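Local coordinates for protein angiotensin-converting enzyme (Anopheles gambiae, PDB 6S1Z) that probably acts as a zinc-dependent peptidase of the angiotensin-converting enzyme family, trimming short peptides from their C-terminal ends, at residues K84-K89 / V373-G378; F507-C512 / K525-C530. All blocks are in the same frame, centred on the assembly; numbering follows the deposited sequence.

Interaction 1: residues K84-K89 / V373-G378; sequences KRRIKK and VEFRGG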
loop_
_atom_site.group_PDB
_atom_site.type_symbol
_atom_site.label_atom_id
_atom_site.label_comp_id
_atom_site.label_asym_id
_atom_site.label_seq_id
_atom_site.Cartn_x
_atom_site.Cartn_y
_atom_site.Cartn_z
ATOM N N LYS A 84 18.453 -18.275 -19.490
ATOM C CA LYS A 84 17.912 -19.222 -18.521
ATOM C C LYS A 84 16.895 -18.558 -17.603
ATOM O O LYS A 84 15.909 -19.186 -17.200
ATOM C CB LYS A 84 19.051 -19.842 -17.707
ATOM C CG LYS A 84 20.107 -20.546 -18.553
ATOM C CD LYS A 84 21.054 -21.363 -17.691
ATOM C CE LYS A 84 20.415 -22.669 -17.242
ATOM N NZ LYS A 84 21.127 -23.258 -16.076
ATOM N N ARG A 85 17.112 -17.286 -17.264
ATOM C CA ARG A 85 16.110 -16.539 -16.512
ATOM C C ARG A 85 14.790 -16.496 -17.272
ATOM O O ARG A 85 13.735 -16.842 -16.732
ATOM C CB ARG A 85 16.615 -15.123 -16.231
ATOM C CG ARG A 85 15.739 -14.317 -15.278
ATOM C CD ARG A 85 16.122 -14.553 -13.827
ATOM N NE ARG A 85 15.477 -13.596 -12.929
ATOM C CZ ARG A 85 15.893 -12.346 -12.744
ATOM N NH1 ARG A 85 16.951 -11.888 -13.398
ATOM N NH2 ARG A 85 15.243 -11.549 -11.905
ATOM N N ARG A 86 14.837 -16.088 -18.543
ATOM C CA ARG A 86 13.613 -15.954 -19.327
ATOM C C ARG A 86 12.886 -17.288 -19.450
ATOM O O ARG A 86 11.657 -17.347 -19.332
ATOM C CB ARG A 86 13.934 -15.394 -20.714
ATOM C CG ARG A 86 14.958 -14.270 -20.715
ATOM C CD ARG A 86 14.820 -13.380 -21.938
ATOM N NE ARG A 86 14.959 -14.123 -23.186
ATOM C CZ ARG A 86 14.816 -13.586 -24.394
ATOM N NH1 ARG A 86 14.960 -14.337 -25.477
ATOM N NH2 ARG A 86 14.527 -12.298 -24.522
ATOM N N ILE A 87 13.630 -18.372 -19.688
ATOM C CA ILE A 87 13.006 -19.678 -19.885
ATOM C C ILE A 87 12.208 -20.092 -18.656
ATOM O O ILE A 87 11.242 -20.859 -18.764
ATOM C CB ILE A 87 14.076 -20.730 -20.243
ATOM C CG1 ILE A 87 14.721 -20.414 -21.598
ATOM C CG2 ILE A 87 13.476 -22.132 -20.252
ATOM C CD1 ILE A 87 13.767 -20.470 -22.784
ATOM N N LYS A 88 12.586 -19.597 -17.475
ATOM C CA LYS A 88 11.880 -19.918 -16.243
ATOM C C LYS A 88 11.173 -18.720 -15.623
ATOM O O LYS A 88 10.350 -18.910 -14.720
ATOM C CB LYS A 88 12.852 -20.522 -15.216
ATOM C CG LYS A 88 12.217 -21.565 -14.302
ATOM C CD LYS A 88 13.262 -22.443 -13.625
ATOM C CE LYS A 88 14.028 -21.691 -12.548
ATOM N NZ LYS A 88 15.025 -22.568 -11.871
ATOM N N LYS A 89 11.467 -17.501 -16.076
ATOM C CA LYS A 89 10.754 -16.318 -15.614
ATOM C C LYS A 89 9.485 -16.050 -16.414
ATOM O O LYS A 89 8.662 -15.234 -15.985
ATOM C CB LYS A 89 11.667 -15.087 -15.681
ATOM C CG LYS A 89 11.271 -13.957 -14.741
ATOM C CD LYS A 89 11.590 -14.308 -13.293
ATOM C CE LYS A 89 11.154 -13.210 -12.338
ATOM N NZ LYS A 89 11.335 -13.600 -10.912
ATOM N N VAL A 373 8.420 -9.180 -21.732
ATOM C CA VAL A 373 7.278 -9.317 -20.827
ATOM C C VAL A 373 7.697 -9.825 -19.454
ATOM O O VAL A 373 7.069 -9.486 -18.444
ATOM C CB VAL A 373 6.214 -10.237 -21.464
ATOM C CG1 VAL A 373 6.721 -11.670 -21.546
ATOM C CG2 VAL A 373 4.911 -10.165 -20.681
ATOM N N GLU A 374 8.752 -10.640 -19.385
ATOM C CA GLU A 374 9.199 -11.150 -18.093
ATOM C C GLU A 374 9.734 -10.026 -17.217
ATOM O O GLU A 374 9.308 -9.861 -16.068
ATOM C CB GLU A 374 10.276 -12.218 -18.284
ATOM C CG GLU A 374 9.887 -13.355 -19.204
ATOM C CD GLU A 374 10.534 -13.256 -20.574
ATOM O OE1 GLU A 374 9.929 -13.738 -21.553
ATOM O OE2 GLU A 374 11.648 -12.698 -20.677
ATOM N N PHE A 375 10.675 -9.246 -17.744
ATOM C CA PHE A 375 11.355 -8.214 -16.979
ATOM C C PHE A 375 10.603 -6.886 -16.987
ATOM O O PHE A 375 11.201 -5.842 -16.704
ATOM C CB PHE A 375 12.776 -8.026 -17.515
ATOM C CG PHE A 375 13.529 -9.317 -17.704
ATOM C CD1 PHE A 375 13.351 -10.379 -16.831
ATOM C CD2 PHE A 375 14.413 -9.469 -18.761
ATOM C CE1 PHE A 375 14.043 -11.564 -17.007
ATOM C CE2 PHE A 375 15.106 -10.652 -18.941
ATOM C CZ PHE A 375 14.920 -11.699 -18.063
ATOM N N ARG A 376 9.307 -6.904 -17.302
ATOM C CA ARG A 376 8.480 -5.698 -17.248
ATOM C C ARG A 376 7.772 -5.602 -15.896
ATOM O O ARG A 376 6.547 -5.545 -15.792
ATOM C CB ARG A 376 7.481 -5.687 -18.400
ATOM C CG ARG A 376 8.124 -5.489 -19.760
ATOM C CD ARG A 376 7.098 -5.202 -20.839
ATOM N NE ARG A 376 6.423 -3.926 -20.619
ATOM C CZ ARG A 376 5.723 -3.280 -21.545
ATOM N NH1 ARG A 376 5.605 -3.782 -22.767
ATOM N NH2 ARG A 376 5.144 -2.124 -21.250
ATOM N N GLY A 377 8.584 -5.579 -14.845
ATOM C CA GLY A 377 8.067 -5.498 -13.494
ATOM C C GLY A 377 9.170 -5.131 -12.530
ATOM O O GLY A 377 10.359 -5.283 -12.829
ATOM N N GLY A 378 8.758 -4.643 -11.364
ATOM C CA GLY A 378 9.718 -4.237 -10.357
ATOM C C GLY A 378 10.602 -5.385 -9.909
ATOM O O GLY A 378 10.270 -6.564 -10.052
#

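Interaction 2: residues F507-C512 / K525-C530; sequences FHRAAC and KTLNNC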
loop_
_atom_site.group_PDB
_atom_site.type_symbol
_atom_site.label_atom_id
_atom_site.label_comp_id
_atom_site.label_asym_id
_atom_site.label_seq_id
_atom_site.Cartn_x
_atom_site.Cartn_y
_atom_site.Cartn_z
ATOM N N PHE A 507 16.416 3.917 -0.080
ATOM C CA PHE A 507 16.442 4.679 -1.323
ATOM C C PHE A 507 16.491 6.173 -1.030
ATOM O O PHE A 507 17.350 6.894 -1.548
ATOM C CB PHE A 507 15.218 4.346 -2.176
ATOM C CG PHE A 507 15.049 2.878 -2.461
ATOM C CD1 PHE A 507 16.137 2.021 -2.459
ATOM C CD2 PHE A 507 13.795 2.358 -2.732
ATOM C CE1 PHE A 507 15.975 0.675 -2.722
ATOM C CE2 PHE A 507 13.629 1.013 -2.996
ATOM C CZ PHE A 507 14.719 0.172 -2.990
ATOM N N HIS A 508 15.565 6.652 -0.195
ATOM C CA HIS A 508 15.589 8.046 0.232
ATOM C C HIS A 508 16.950 8.431 0.789
ATOM O O HIS A 508 17.382 9.580 0.640
ATOM C CB HIS A 508 14.501 8.284 1.280
ATOM C CG HIS A 508 14.451 9.689 1.794
ATOM N ND1 HIS A 508 13.816 10.707 1.118
ATOM C CD2 HIS A 508 14.955 10.243 2.922
ATOM C CE1 HIS A 508 13.929 11.828 1.807
ATOM N NE2 HIS A 508 14.616 11.574 2.906
ATOM N N ARG A 509 17.642 7.488 1.430
ATOM C CA ARG A 509 18.970 7.772 1.962
ATOM C C ARG A 509 19.981 7.944 0.834
ATOM O O ARG A 509 20.639 8.985 0.725
ATOM C CB ARG A 509 19.402 6.655 2.913
ATOM C CG ARG A 509 20.702 6.954 3.625
ATOM C CD ARG A 509 21.029 5.930 4.700
ATOM N NE ARG A 509 21.195 4.585 4.156
ATOM C CZ ARG A 509 21.631 3.542 4.856
ATOM N NH1 ARG A 509 21.955 3.680 6.135
ATOM N NH2 ARG A 509 21.748 2.358 4.273
ATOM N N ALA A 510 20.117 6.928 -0.020
ATOM C CA ALA A 510 21.048 7.017 -1.139
ATOM C C ALA A 510 20.659 8.114 -2.119
ATOM O O ALA A 510 21.516 8.585 -2.876
ATOM C CB ALA A 510 21.127 5.675 -1.862
ATOM N N ALA A 511 19.392 8.527 -2.127
ATOM C CA ALA A 511 18.959 9.648 -2.949
ATOM C C ALA A 511 19.161 10.986 -2.255
ATOM O O ALA A 511 19.307 12.011 -2.931
ATOM C CB ALA A 511 17.485 9.487 -3.329
ATOM N N CYS A 512 19.165 11.003 -0.920
ATOM C CA CYS A 512 19.513 12.209 -0.184
ATOM C C CYS A 512 21.018 12.441 -0.144
ATOM O O CYS A 512 21.452 13.577 0.084
ATOM C CB CYS A 512 18.962 12.139 1.244
ATOM S SG CYS A 512 17.178 12.409 1.349
ATOM N N LYS A 525 20.962 19.848 8.897
ATOM C CA LYS A 525 20.638 19.401 7.551
ATOM C C LYS A 525 20.204 17.946 7.652
ATOM O O LYS A 525 20.859 17.048 7.116
ATOM C CB LYS A 525 21.843 19.605 6.639
ATOM C CG LYS A 525 22.522 20.947 6.900
ATOM C CD LYS A 525 23.638 21.234 5.915
ATOM C CE LYS A 525 23.700 22.707 5.536
ATOM N NZ LYS A 525 23.843 22.853 4.064
ATOM N N THR A 526 19.091 17.724 8.350
ATOM C CA THR A 526 18.670 16.400 8.774
ATOM C C THR A 526 18.218 15.555 7.588
ATOM O O THR A 526 17.841 16.065 6.531
ATOM C CB THR A 526 17.522 16.510 9.782
ATOM O OG1 THR A 526 16.380 17.098 9.144
ATOM C CG2 THR A 526 17.928 17.372 10.975
ATOM N N LEU A 527 18.259 14.234 7.782
ATOM C CA LEU A 527 17.669 13.309 6.822
ATOM C C LEU A 527 16.153 13.414 6.776
ATOM O O LEU A 527 15.540 12.890 5.839
ATOM C CB LEU A 527 18.064 11.869 7.157
ATOM C CG LEU A 527 17.570 10.800 6.175
ATOM C CD1 LEU A 527 18.662 9.810 5.805
ATOM C CD2 LEU A 527 16.388 10.059 6.768
ATOM N N ASN A 528 15.537 14.065 7.761
ATOM C CA ASN A 528 14.092 14.230 7.786
ATOM C C ASN A 528 13.630 15.471 7.037
ATOM O O ASN A 528 12.466 15.530 6.625
ATOM C CB ASN A 528 13.599 14.296 9.235
ATOM C CG ASN A 528 14.340 13.336 10.147
ATOM O OD1 ASN A 528 15.416 13.651 10.658
ATOM N ND2 ASN A 528 13.767 12.156 10.358
ATOM N N ASN A 529 14.510 16.458 6.856
ATOM C CA ASN A 529 14.207 17.660 6.090
ATOM C C ASN A 529 14.852 17.640 4.708
ATOM O O ASN A 529 15.024 18.698 4.092
ATOM C CB ASN A 529 14.655 18.902 6.863
ATOM C CG ASN A 529 13.872 19.105 8.146
ATOM O OD1 ASN A 529 13.173 18.206 8.609
ATOM N ND2 ASN A 529 13.987 20.294 8.727
ATOM N N CYS A 530 15.208 16.459 4.208
ATOM C CA CYS A 530 15.892 16.323 2.924
ATOM C C CYS A 530 14.876 16.425 1.792
ATOM O O CYS A 530 14.158 15.467 1.496
ATOM C CB CYS A 530 16.644 14.997 2.864
ATOM S SG CYS A 530 16.955 14.421 1.187
#

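Interaction 1: residues K84-K89 / V373-G378
Lys89 and Glu374 bring the backbones closest, their CA atoms 5.9 Å apart, where the last turn of helix 82-89 meets the loop that follows helix 349-368. No hydrogen bond crosses here, and contact is made by the hydrocarbon parts of charged residues packed round Glu374 and Phe375. The phenyl ring lies by the helix, with Arg85 CG at its rim, 3.7 Å from Phe375 CE1 and close to the ring plane. On the CZ side of the ring the aliphatic stem of Arg86 approaches obliquely, with Arg86 CG 3.7 Å from Phe375 CZ. Phe375 chi1 of -48° sets CG anti to the carbonyl carbon, which carries the ring over to these two arginine stems. Glu374 and Lys89 lie alongside, their side chains running in opposing senses: CB of Glu374 is 4.1 Å from Lys89 CG, and Glu374 CG is 3.9 Å from the Lys89 carbonyl carbon. Beyond that, Glu374 OE2 lies 3.5 Å from Arg86 CD. The charged ends pair less directly: Glu374 OE2 is 4.4 Å from Arg86 NE, well out of a guanidinium plane tilted 76° from the carboxylate. Arg86 instead makes its salt bridge through NH2 to Glu23 of helix 12-42, which Glu374 also touches. The chemistry is therefore apolar stems meeting a ring, with opposite charges attracting at longer range; Arg86 sits near two acids, Glu23 has the direct bond, and any electrostatic help to the buried Glu374 carboxylate is probably modest, since no N-H of that guanidinium points at it.

Interaction 2: residues F507-C512 / K525-C530
A disulfide between Cys512 and Cys530 ties the loop after helix 495-514 back onto that helix, closing a covalent ring of 19 residues in this largely helical peptidase fold. The SG atoms are 2.0 Å apart and the bond turns through a chi3 of -103°, within the usual range for a disulfide. It also sets the closest backbone approach, with Cys512 CA 6.3 Å from Cys530 CA. One turn earlier on the helix, His508 faces the same loop. With chi1 at 179°, its CG is anti to the backbone N, and the ring extends from the helix toward Leu527 and Cys530. There NE2 donates a weak hydrogen bond to Leu527 O, 3.3 Å long with an angle of 153° at the hydrogen; the oxygen sits at the ring edge, in its plane. Cys530 SG approaches the imidazole obliquely, 4.5 Å from the centroid. Leu527, the residue most covered here, divides its two methyls: CD2 lies 4.1 Å from His508 CD2, and CD1 rests 4.1 Å from Arg509 CG. The arginine stem thus contributes only its aliphatic part, since its guanidinium turns off to a salt bridge with Glu564. Tyr518, in the intervening loop, touches Arg509, Cys512 and Leu527 together. The His508 side chain also touches Leu393 and Ser394 of helix 381-396. At its edge toward the disulfide, His508 CE1 stands 3.7 Å from Cys530 O, near the ring plane.

Interactions 1 and 2 do not touch: their centres are 32 Å apart and their nearest atoms about 10 Å. Helix 381-396 follows residues 373-378 in the chain and is touched by interaction 2. The HExxH pattern on helix 349-368 supplies His357 and His361 to the zinc, and Glu385 on helix 381-396 is probably the third protein ligand, as in related peptidases. Interaction 1 joins the segment between these two helices to helix 82-89, one of the N-terminal helices that probably form a lid over the cleft, as in relatives. Interaction 2 covalently closes the loop after helix 495-514, whose Phe507 and His508 pack on the helix that carries Glu385.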